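Local coordinates for pyocin S5 (Pseudomonas aeruginosa PAO1, PDB 6THK), which is a bacteriocin imported into Pseudomonas aeruginosa, where it probably forms channels that depolarise the cytoplasmic membrane, at residues 347-352 with 453-458; 369-374 with 483-488; 479-482 with 487-490. The protein carries 1 engineered substitution. One frame throughout, in Å; residues are numbered along the deposited sequence.

Overall arrangement
All three contacts lie in the helical pore-forming domain near the C-terminal end of this very elongated chain. Contact 1 joins helix 340-353 to helix 451-464. Contact 2 ties helix 361-378 to helix 485-498, and contact 3 packs helix 468-481 on helix 485-498. The centres of contacts 2 and 3 are about 6 Å apart, and they share L487, L488 and one zinc ion; the centre of contact 1 lies about 16 Å from that of contact 2 and about 10 Å from that of contact 3. The segments of contacts 1 and 2 alternate along the chain, whereas contact 3 follows contact 1 in series. Helix 485-498 thus links a partly exposed zinc site to the apolar core around the predicted membrane-spanning region.

Contact 1: 347-352 with 453-458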
# COMPACT_ATOMS: atom_id res chain seq x y z
N ARG A 347 -34.24 -5.26 -48.02
CA ARG A 347 -33.97 -4.01 -47.28
C ARG A 347 -35.24 -3.35 -46.74
O ARG A 347 -35.23 -2.87 -45.62
CB ARG A 347 -33.16 -3.03 -48.13
CG ARG A 347 -32.54 -1.91 -47.32
CD ARG A 347 -31.80 -0.93 -48.21
NE ARG A 347 -30.62 -1.52 -48.84
CZ ARG A 347 -29.44 -1.62 -48.24
NH1 ARG A 347 -29.28 -1.21 -46.98
NH2 ARG A 347 -28.39 -2.12 -48.90
N GLN A 348 -36.33 -3.36 -47.52
CA GLN A 348 -37.61 -2.80 -47.06
C GLN A 348 -38.22 -3.69 -45.98
O GLN A 348 -38.85 -3.16 -45.06
CB GLN A 348 -38.59 -2.62 -48.22
CG GLN A 348 -38.32 -1.36 -49.04
CD GLN A 348 -39.53 -0.97 -49.84
OE1 GLN A 348 -40.61 -0.76 -49.30
NE2 GLN A 348 -39.39 -0.90 -51.16
N LEU A 349 -38.00 -5.04 -46.07
CA LEU A 349 -38.48 -5.97 -45.05
C LEU A 349 -37.81 -5.65 -43.71
O LEU A 349 -38.51 -5.47 -42.72
CB LEU A 349 -38.28 -7.45 -45.46
CG LEU A 349 -38.87 -8.50 -44.50
CD1 LEU A 349 -40.40 -8.47 -44.51
CD2 LEU A 349 -38.42 -9.90 -44.89
N ALA A 350 -36.46 -5.53 -43.70
CA ALA A 350 -35.65 -5.21 -42.52
C ALA A 350 -35.95 -3.84 -41.91
O ALA A 350 -35.97 -3.71 -40.67
CB ALA A 350 -34.18 -5.31 -42.86
N GLU A 351 -36.18 -2.81 -42.76
CA GLU A 351 -36.48 -1.44 -42.32
C GLU A 351 -37.90 -1.30 -41.78
O GLU A 351 -38.12 -0.59 -40.79
CB GLU A 351 -36.24 -0.44 -43.45
CG GLU A 351 -36.40 1.02 -43.04
CD GLU A 351 -35.56 1.51 -41.87
OE1 GLU A 351 -34.46 0.96 -41.63
OE2 GLU A 351 -35.98 2.51 -41.24
N GLY A 352 -38.85 -1.95 -42.43
CA GLY A 352 -40.25 -1.93 -42.04
C GLY A 352 -40.55 -2.70 -40.77
O GLY A 352 -41.64 -2.55 -40.22
N TRP A 453 -36.19 -9.92 -35.47
CA TRP A 453 -35.70 -11.27 -35.24
C TRP A 453 -36.22 -12.22 -36.33
O TRP A 453 -35.48 -13.07 -36.81
CB TRP A 453 -36.10 -11.79 -33.86
CG TRP A 453 -35.46 -13.09 -33.55
CD1 TRP A 453 -34.14 -13.32 -33.41
CD2 TRP A 453 -36.11 -14.34 -33.39
NE1 TRP A 453 -33.91 -14.65 -33.16
CE2 TRP A 453 -35.12 -15.30 -33.14
CE3 TRP A 453 -37.44 -14.76 -33.43
CZ2 TRP A 453 -35.40 -16.63 -32.93
CZ3 TRP A 453 -37.72 -16.08 -33.22
CH2 TRP A 453 -36.71 -17.00 -32.97
N LEU A 454 -37.48 -12.07 -36.72
CA LEU A 454 -38.08 -12.86 -37.79
C LEU A 454 -37.36 -12.59 -39.10
O LEU A 454 -37.13 -13.50 -39.89
CB LEU A 454 -39.54 -12.49 -37.98
CG LEU A 454 -40.60 -13.04 -37.05
CD1 LEU A 454 -41.97 -12.80 -37.65
CD2 LEU A 454 -40.37 -14.52 -36.79
N VAL A 455 -37.01 -11.33 -39.33
CA VAL A 455 -36.27 -10.91 -40.52
C VAL A 455 -34.90 -11.56 -40.53
O VAL A 455 -34.42 -11.96 -41.57
CB VAL A 455 -36.16 -9.38 -40.63
CG1 VAL A 455 -35.43 -9.00 -41.90
CG2 VAL A 455 -37.54 -8.74 -40.61
N GLY A 456 -34.27 -11.67 -39.37
CA GLY A 456 -32.99 -12.34 -39.25
C GLY A 456 -33.12 -13.80 -39.65
O GLY A 456 -32.27 -14.34 -40.33
N ILE A 457 -34.21 -14.43 -39.22
CA ILE A 457 -34.52 -15.81 -39.55
C ILE A 457 -34.68 -15.95 -41.06
O ILE A 457 -34.16 -16.89 -41.66
CB ILE A 457 -35.80 -16.26 -38.83
CG1 ILE A 457 -35.51 -16.52 -37.36
CG2 ILE A 457 -36.39 -17.49 -39.50
CD1 ILE A 457 -36.74 -16.79 -36.54
N ALA A 458 -35.38 -15.01 -41.67
CA ALA A 458 -35.59 -14.98 -43.13
C ALA A 458 -34.26 -14.88 -43.88
O ALA A 458 -34.01 -15.63 -44.82
CB ALA A 458 -36.49 -13.81 -43.50
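L349 and A350 pack against V455 in a small contact of apolar side chains inside the pore-forming domain, where helix 340-353 covers one side of helix 451-464. Most of the latter lies in the predicted membrane-spanning region and, with helix 468-481, fits the buried hydrophobic hairpin of channel-forming colicins. The backbones come closest at A350 and V455, whose CA atoms are 6.1 Å apart. V455 fills this gap with both branches. Its CG1, anti to the backbone N (chi1 -178°), lies against the A350 backbone, 3.8 Å from A350 CA and 4.0 Å from A350 CB. Its CG2 turns to the neighbouring residue, where the surface it packs on includes a peptide oxygen as well as carbon: it rests 4.0 Å from L349 O and 4.1 Å from L349 CG. The side chains of L349 and V455 run alongside in opposed senses, and one helical turn further on A458 CB stands 4.6 Å from L349 CD2. L349 also reaches M476 and T479 of helix 468-481, A458 touches V475 of the same helix, and V455 touches I483, so the contact is one corner of a larger core. The polar Q348 finds its partner away from this interface, its OE1 bonding to K490 NZ. With no hydrogen bond or ion pair between the two segments, cohesion here rests on van der Waals packing; no polar bond between them would have to break if, as is thought for channel-forming colicins, the hydrophobic helices part from their neighbours on membrane insertion.

Contact 2: 369-374 with 483-488; sequences EKHKDA and IDEDLL. With ZN (zinc ion), chain H.
H371 and E485 meet through a zinc ion, a metal bridge between helix 361-378 and the first turn of helix 485-498 in the colicin-type helical domain. E489, one turn beyond E485, supplies the third protein ligand, so helix 485-498 offers two carboxylates from one face and helix 361-378 answers with a single imidazole.

The metal bonds dominate. H371 NE2 and E485 OE2 each lie 2.2 Å from the zinc, and the angle between them at the metal is wide, about 154°. The backbones stay well apart, with H371 CA and L488 CA 8.7 Å from each other, so the ligands must span the distance. E485 does so by leaving the backbone extended (chi1 -170°, CG opposite its N) and then bending at chi2 (105°), which brings its carboxylate to the metal. It binds through one oxygen; the other, OE1, accepts a hydrogen bond from S367 OG, a second-shell contact that fixes the rotation of the carboxylate.

The remaining contacts are looser. K370 passes across E485 at about a right angle, its CD 3.5 Å from E485 OE2; its ammonium NZ is 3.9 Å from the same oxygen, where its charge may influence the carboxylate without forming a salt bridge. The buried L488 brings CD2 to 4.4 Å from H371 CD2, obliquely to the ring, and continues onto S367 and F368.

The imidazole holds the metal close to its own plane but skewed toward one ring carbon, for the zinc is only 2.6 Å from H371 CD2 against 3.6 Å from H371 CE1.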
# COMPACT_ATOMS: atom_id res chain seq x y z
N GLU A 369 -54.45 -14.92 -46.05
CA GLU A 369 -55.59 -15.58 -46.70
C GLU A 369 -56.21 -14.69 -47.76
O GLU A 369 -56.64 -15.20 -48.79
CB GLU A 369 -56.66 -16.02 -45.69
N LYS A 370 -56.25 -13.36 -47.51
CA LYS A 370 -56.74 -12.30 -48.40
C LYS A 370 -56.01 -12.32 -49.77
O LYS A 370 -56.67 -12.34 -50.81
CB LYS A 370 -56.61 -10.93 -47.69
CG LYS A 370 -56.74 -9.72 -48.61
CD LYS A 370 -56.25 -8.47 -47.93
CE LYS A 370 -57.05 -7.28 -48.34
NZ LYS A 370 -57.09 -6.27 -47.26
N HIS A 371 -54.65 -12.35 -49.76
CA HIS A 371 -53.79 -12.35 -50.96
C HIS A 371 -53.36 -13.76 -51.46
O HIS A 371 -52.71 -13.88 -52.52
CB HIS A 371 -52.55 -11.47 -50.73
CG HIS A 371 -52.85 -10.00 -50.73
ND1 HIS A 371 -53.09 -9.31 -51.92
CD2 HIS A 371 -52.95 -9.14 -49.69
CE1 HIS A 371 -53.33 -8.07 -51.56
NE2 HIS A 371 -53.26 -7.91 -50.24
N LYS A 372 -53.76 -14.81 -50.73
CA LYS A 372 -53.41 -16.21 -50.99
C LYS A 372 -53.85 -16.83 -52.32
O LYS A 372 -53.04 -17.55 -52.90
CB LYS A 372 -53.94 -17.12 -49.88
CG LYS A 372 -53.01 -18.29 -49.55
CD LYS A 372 -53.68 -19.34 -48.65
CE LYS A 372 -54.27 -18.78 -47.37
NZ LYS A 372 -54.13 -19.71 -46.21
N ASP A 373 -55.13 -16.66 -52.74
CA ASP A 373 -55.73 -17.29 -53.94
C ASP A 373 -54.83 -17.29 -55.19
O ASP A 373 -54.64 -18.34 -55.80
CB ASP A 373 -57.11 -16.69 -54.26
N ALA A 374 -54.25 -16.14 -55.49
CA ALA A 374 -53.37 -15.99 -56.64
C ALA A 374 -52.14 -16.87 -56.53
O ALA A 374 -51.71 -17.46 -57.51
CB ALA A 374 -52.96 -14.54 -56.79
N ILE A 483 -45.50 -9.22 -39.88
CA ILE A 483 -45.00 -7.90 -39.50
C ILE A 483 -46.00 -6.78 -39.83
O ILE A 483 -46.55 -6.16 -38.92
CB ILE A 483 -43.60 -7.64 -40.12
CG1 ILE A 483 -42.61 -8.77 -39.74
CG2 ILE A 483 -43.07 -6.25 -39.74
CD1 ILE A 483 -41.28 -8.78 -40.51
N ASP A 484 -46.22 -6.54 -41.13
CA ASP A 484 -47.05 -5.46 -41.63
C ASP A 484 -47.71 -5.91 -42.92
O ASP A 484 -47.05 -6.55 -43.74
CB ASP A 484 -46.15 -4.23 -41.92
CG ASP A 484 -46.83 -2.89 -42.07
OD1 ASP A 484 -48.06 -2.81 -41.83
OD2 ASP A 484 -46.12 -1.89 -42.39
N GLU A 485 -48.97 -5.50 -43.13
CA GLU A 485 -49.77 -5.76 -44.33
C GLU A 485 -49.10 -5.22 -45.60
O GLU A 485 -49.14 -5.90 -46.62
CB GLU A 485 -51.19 -5.18 -44.19
CG GLU A 485 -52.15 -5.61 -45.30
CD GLU A 485 -53.21 -6.65 -44.98
OE1 GLU A 485 -53.69 -6.70 -43.82
OE2 GLU A 485 -53.62 -7.37 -45.91
N ASP A 486 -48.50 -4.00 -45.55
CA ASP A 486 -47.84 -3.39 -46.70
C ASP A 486 -46.54 -4.11 -47.06
O ASP A 486 -46.18 -4.13 -48.24
CB ASP A 486 -47.64 -1.86 -46.56
CG ASP A 486 -46.89 -1.36 -45.35
OD1 ASP A 486 -45.66 -1.58 -45.28
OD2 ASP A 486 -47.51 -0.68 -44.50
N LEU A 487 -45.90 -4.78 -46.08
CA LEU A 487 -44.71 -5.58 -46.34
C LEU A 487 -45.08 -6.89 -47.03
O LEU A 487 -44.33 -7.36 -47.89
CB LEU A 487 -43.87 -5.83 -45.08
CG LEU A 487 -43.09 -4.64 -44.54
CD1 LEU A 487 -42.39 -5.01 -43.27
CD2 LEU A 487 -42.08 -4.12 -45.56
N LEU A 488 -46.27 -7.45 -46.69
CA LEU A 488 -46.83 -8.65 -47.31
C LEU A 488 -47.16 -8.36 -48.78
O LEU A 488 -46.73 -9.12 -49.64
CB LEU A 488 -48.08 -9.15 -46.57
CG LEU A 488 -48.94 -10.20 -47.30
CD1 LEU A 488 -48.17 -11.49 -47.54
CD2 LEU A 488 -50.22 -10.48 -46.55
ZN ZN H . -53.37 -7.15 -48.13

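Contact 3: 479-482 with 487-490; sequences TGAM and LLEK. With ZN (zinc ion), chain H.
G480 and A481 of helix 468-481 press against L487 and L488 of helix 485-498, which follows after a short loop: a close helix-loop-helix corner in the colicin-type all-helical domain. The packed part is backbone-close: G480 CA and L488 CA are 4.5 Å apart, an approach made possible by the missing side chain of the glycine, since the place a CB would take on G480 lies only 3.2 Å from L487 C. L487 CB rests 4.2 Å from G480 CA. Beside it L488 spreads over A481, its CB 3.9 Å from A481 N. A chi1 of 166° swings L488 CG away from its own N, and both methyls face the small side chain, A481 CB lying 4.0 Å from L488 CD1 and 4.1 Å from L488 CD2. No hydrogen bond crosses between the segments.

The other side is polar and more open. E489 turns from the packed face to the zinc, which its OE1 binds at 2.3 Å, and K490 is exposed.

Four helices surround this corner. A481 and M482 touch F439 of helix 436-446, where M482 also meets I442; T479 faces L454 and A458 of helix 451-464, M482 touches A364 of helix 361-378, and K490 lies on M345 of helix 340-353.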
# COMPACT_ATOMS: atom_id res chain seq x y z
N THR A 479 -42.87 -14.01 -43.90
CA THR A 479 -42.29 -13.19 -42.80
C THR A 479 -43.03 -11.83 -42.72
O THR A 479 -43.35 -11.39 -41.63
CB THR A 479 -40.79 -12.99 -43.06
OG1 THR A 479 -40.16 -14.26 -43.10
CG2 THR A 479 -40.10 -12.11 -42.03
N GLY A 480 -43.27 -11.21 -43.89
CA GLY A 480 -43.95 -9.93 -44.03
C GLY A 480 -45.37 -9.93 -43.49
O GLY A 480 -45.79 -8.95 -42.89
N ALA A 481 -46.13 -11.03 -43.70
CA ALA A 481 -47.50 -11.20 -43.17
C ALA A 481 -47.51 -11.17 -41.63
O ALA A 481 -48.53 -10.86 -41.00
CB ALA A 481 -48.08 -12.53 -43.65
N MET A 482 -46.37 -11.50 -41.03
CA MET A 482 -46.19 -11.56 -39.58
C MET A 482 -45.76 -10.21 -38.99
O MET A 482 -45.67 -10.08 -37.77
CB MET A 482 -45.14 -12.63 -39.28
CG MET A 482 -45.40 -13.36 -38.01
SD MET A 482 -46.73 -14.53 -38.21
CE MET A 482 -47.55 -14.36 -36.64
N LEU A 487 -45.90 -4.78 -46.08
CA LEU A 487 -44.71 -5.58 -46.34
C LEU A 487 -45.08 -6.89 -47.03
O LEU A 487 -44.33 -7.36 -47.89
CB LEU A 487 -43.87 -5.83 -45.08
CG LEU A 487 -43.09 -4.64 -44.54
CD1 LEU A 487 -42.39 -5.01 -43.27
CD2 LEU A 487 -42.08 -4.12 -45.56
N LEU A 488 -46.27 -7.45 -46.69
CA LEU A 488 -46.83 -8.65 -47.31
C LEU A 488 -47.16 -8.36 -48.78
O LEU A 488 -46.73 -9.12 -49.64
CB LEU A 488 -48.08 -9.15 -46.57
CG LEU A 488 -48.94 -10.20 -47.30
CD1 LEU A 488 -48.17 -11.49 -47.54
CD2 LEU A 488 -50.22 -10.48 -46.55
N GLU A 489 -47.92 -7.27 -49.04
CA GLU A 489 -48.30 -6.81 -50.38
C GLU A 489 -47.10 -6.65 -51.31
O GLU A 489 -47.12 -7.17 -52.43
CB GLU A 489 -49.07 -5.49 -50.29
CG GLU A 489 -50.57 -5.73 -50.27
CD GLU A 489 -51.38 -4.79 -49.40
OE1 GLU A 489 -52.47 -5.20 -48.95
OE2 GLU A 489 -50.92 -3.65 -49.15
N LYS A 490 -46.05 -5.96 -50.84
CA LYS A 490 -44.81 -5.73 -51.58
C LYS A 490 -44.10 -7.05 -51.93
O LYS A 490 -43.65 -7.20 -53.06
CB LYS A 490 -43.86 -4.82 -50.79
CG LYS A 490 -44.22 -3.34 -50.88
CD LYS A 490 -43.48 -2.50 -49.85
CE LYS A 490 -43.81 -1.04 -50.00
NZ LYS A 490 -43.32 -0.26 -48.84
ZN ZN H . -53.37 -7.15 -48.13